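Local coordinates for twitching motility pilus retraction protein (Geobacter sulfurreducens PCA, PDB 5ZFQ) that probably hydrolyses ATP to power retraction of the type IV pilus, working as a hexameric motor, at residues G150-G161 with V285-L294. Sequence-based numbering, arbitrary orientation.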
# COMPACT_ATOMS: atom_id res chain seq x y z
N GLY A 150 -26.07 4.61 -26.57
CA GLY A 150 -24.80 5.29 -26.50
C GLY A 150 -24.51 6.00 -25.20
O GLY A 150 -25.25 5.89 -24.22
N LEU A 151 -23.41 6.74 -25.20
CA LEU A 151 -22.96 7.45 -24.02
C LEU A 151 -23.13 8.95 -24.21
O LEU A 151 -22.70 9.50 -25.23
CB LEU A 151 -21.49 7.12 -23.75
CG LEU A 151 -20.84 7.84 -22.59
CD1 LEU A 151 -21.43 7.40 -21.21
CD2 LEU A 151 -19.34 7.58 -22.68
N ILE A 152 -23.76 9.59 -23.23
CA ILE A 152 -23.95 11.04 -23.25
C ILE A 152 -23.31 11.66 -22.00
O ILE A 152 -23.59 11.22 -20.88
CB ILE A 152 -25.44 11.41 -23.30
CG1 ILE A 152 -26.11 10.78 -24.52
CG2 ILE A 152 -25.62 12.92 -23.29
CD1 ILE A 152 -27.48 11.31 -24.83
N LEU A 153 -22.47 12.68 -22.18
CA LEU A 153 -21.77 13.27 -21.05
C LEU A 153 -22.19 14.70 -20.77
O LEU A 153 -22.25 15.53 -21.67
CB LEU A 153 -20.26 13.23 -21.27
CG LEU A 153 -19.73 11.80 -21.42
CD1 LEU A 153 -18.27 11.75 -21.82
CD2 LEU A 153 -19.97 11.05 -20.10
N VAL A 154 -22.52 14.98 -19.52
CA VAL A 154 -22.72 16.35 -19.06
C VAL A 154 -21.60 16.68 -18.10
O VAL A 154 -21.55 16.13 -17.00
CB VAL A 154 -24.06 16.54 -18.37
CG1 VAL A 154 -24.33 18.03 -18.16
CG2 VAL A 154 -25.17 15.92 -19.18
N THR A 155 -20.68 17.57 -18.50
CA THR A 155 -19.51 17.83 -17.68
C THR A 155 -19.55 19.22 -17.09
O THR A 155 -20.29 20.08 -17.55
CB THR A 155 -18.20 17.69 -18.47
OG1 THR A 155 -17.99 18.84 -19.31
CG2 THR A 155 -18.24 16.41 -19.32
N GLY A 156 -18.73 19.44 -16.07
CA GLY A 156 -18.64 20.74 -15.46
C GLY A 156 -18.49 20.63 -13.96
O GLY A 156 -18.55 19.53 -13.39
N PRO A 157 -18.28 21.78 -13.30
CA PRO A 157 -18.23 21.72 -11.84
C PRO A 157 -19.60 21.34 -11.28
O PRO A 157 -20.62 21.73 -11.86
CB PRO A 157 -17.81 23.14 -11.44
CG PRO A 157 -18.27 24.00 -12.58
CD PRO A 157 -18.11 23.15 -13.82
N THR A 158 -19.62 20.53 -10.21
CA THR A 158 -20.83 20.37 -9.42
C THR A 158 -21.29 21.78 -9.07
O THR A 158 -20.50 22.57 -8.53
CB THR A 158 -20.59 19.54 -8.14
OG1 THR A 158 -19.94 18.31 -8.48
CG2 THR A 158 -21.90 19.23 -7.41
N GLY A 159 -22.52 22.12 -9.42
CA GLY A 159 -23.01 23.47 -9.19
C GLY A 159 -23.11 24.31 -10.45
O GLY A 159 -23.55 25.46 -10.41
N SER A 160 -22.71 23.73 -11.58
CA SER A 160 -22.83 24.42 -12.86
C SER A 160 -24.12 24.05 -13.58
O SER A 160 -24.26 24.31 -14.78
CB SER A 160 -21.66 24.07 -13.77
OG SER A 160 -21.78 22.74 -14.25
N GLY A 161 -25.05 23.42 -12.86
CA GLY A 161 -26.32 23.00 -13.44
C GLY A 161 -26.31 21.68 -14.18
O GLY A 161 -27.14 21.46 -15.07
N VAL A 285 -19.43 4.70 -29.15
CA VAL A 285 -20.61 4.84 -28.30
C VAL A 285 -20.96 6.29 -27.91
O VAL A 285 -22.11 6.57 -27.55
CB VAL A 285 -20.46 4.01 -26.98
CG1 VAL A 285 -20.12 2.56 -27.27
CG2 VAL A 285 -19.45 4.63 -26.04
N LEU A 286 -19.98 7.20 -27.99
CA LEU A 286 -20.20 8.61 -27.63
C LEU A 286 -21.23 9.24 -28.55
O LEU A 286 -21.09 9.18 -29.77
CB LEU A 286 -18.89 9.40 -27.72
CG LEU A 286 -18.71 10.70 -26.93
CD1 LEU A 286 -19.05 10.52 -25.45
CD2 LEU A 286 -17.28 11.19 -27.08
N GLU A 287 -22.29 9.80 -27.96
CA GLU A 287 -23.35 10.40 -28.77
C GLU A 287 -23.44 11.88 -28.51
O GLU A 287 -24.15 12.61 -29.20
CB GLU A 287 -24.71 9.72 -28.50
CG GLU A 287 -24.84 8.31 -29.09
CD GLU A 287 -24.63 8.27 -30.62
OE1 GLU A 287 -24.91 9.29 -31.31
OE2 GLU A 287 -24.16 7.22 -31.12
N GLY A 288 -22.70 12.35 -27.51
CA GLY A 288 -22.71 13.76 -27.18
C GLY A 288 -22.02 14.13 -25.89
O GLY A 288 -21.98 13.36 -24.92
N VAL A 289 -21.45 15.32 -25.89
CA VAL A 289 -20.76 15.85 -24.72
C VAL A 289 -21.22 17.27 -24.50
O VAL A 289 -21.16 18.10 -25.40
CB VAL A 289 -19.21 15.84 -24.88
CG1 VAL A 289 -18.54 16.44 -23.63
CG2 VAL A 289 -18.69 14.43 -25.21
N MET A 290 -21.69 17.55 -23.30
CA MET A 290 -22.04 18.91 -22.96
C MET A 290 -21.17 19.40 -21.82
O MET A 290 -21.11 18.80 -20.75
CB MET A 290 -23.52 19.00 -22.63
CG MET A 290 -24.39 18.65 -23.84
SD MET A 290 -26.14 18.54 -23.45
CE MET A 290 -26.08 17.61 -21.97
N SER A 291 -20.58 20.56 -22.00
CA SER A 291 -19.79 21.16 -20.97
C SER A 291 -20.46 22.42 -20.54
O SER A 291 -20.75 23.25 -21.34
CB SER A 291 -18.41 21.40 -21.47
OG SER A 291 -17.77 20.17 -21.50
N GLN A 292 -20.66 22.58 -19.25
CA GLN A 292 -21.39 23.71 -18.74
C GLN A 292 -20.75 24.60 -17.73
O GLN A 292 -19.95 24.17 -16.96
CB GLN A 292 -22.63 23.19 -18.09
CG GLN A 292 -23.51 22.39 -19.01
CD GLN A 292 -24.82 22.07 -18.40
OE1 GLN A 292 -25.03 22.29 -17.24
NE2 GLN A 292 -25.72 21.54 -19.18
N THR A 293 -21.09 25.87 -17.80
CA THR A 293 -20.68 26.85 -16.82
C THR A 293 -21.80 27.78 -16.43
O THR A 293 -22.47 28.30 -17.27
CB THR A 293 -19.61 27.81 -17.34
OG1 THR A 293 -18.56 27.09 -17.94
CG2 THR A 293 -19.03 28.52 -16.21
N LEU A 294 -22.04 27.96 -15.15
CA LEU A 294 -22.96 29.02 -14.74
C LEU A 294 -22.15 30.27 -14.42
O LEU A 294 -21.46 30.34 -13.39
CB LEU A 294 -23.80 28.59 -13.52
CG LEU A 294 -24.92 27.57 -13.77
CD1 LEU A 294 -25.54 27.09 -12.45
CD2 LEU A 294 -25.99 28.11 -14.74
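T155 and S291 sit side by side on the same face of neighbouring parallel strands, and S291 OG donates to T155 OG1 across 2.6 Å. T155 OG1 sits between its own backbone N and carbonyl carbon (chi1 77°), which turns the hydroxyl toward S291 and leaves CG2 beside the backbone N. The same OG1 is hydrogen-bonded to the carbonyl of T256, so the threonine is gripped from two chain segments. A valine here would keep the bulk but would probably leave S291 OG and the T256 carbonyl without their shared mate. Strands 150-155 and 286-294 run 9° from parallel; L151, L153 and T155 each donate their N-H and accept at their carbonyl, straddling residues of 285-292, and T155 N to M290 O, 2.6 Å, is close to straight at 176°. On the face that carries V154 and M290, the methionine, bent at chi3, brings its CE to V154 CG2, and both side chains also pack on helix 162-176. The other face bears the leucines: L286 CD1 lies 3.9 Å from L153 CD1, the two side chains crossing at about a right angle, and 4.0 Å from L151 CD2. Helix 259-268 packs against L153 and L286 on this face. Strand 150-155 is an inner strand of a mixed sheet, between 249-254 and 286-296, and leads through G156-G161 into helix 162-176, the strand-loop-helix order of a P-loop (Walker A), consistent with a retraction ATPase; K162 NZ bonds G156 O. Within that loop a type II turn runs from P157 to S160. P157 O accepts both S160 N and S160 OG, the latter at 2.8 Å and in the carbonyl plane, which fixes the serine's rotation. S160 CB in turn rests 3.6 Å from Q292 O, while L294 packs its CG and CD1 over the G159-S160 backbone.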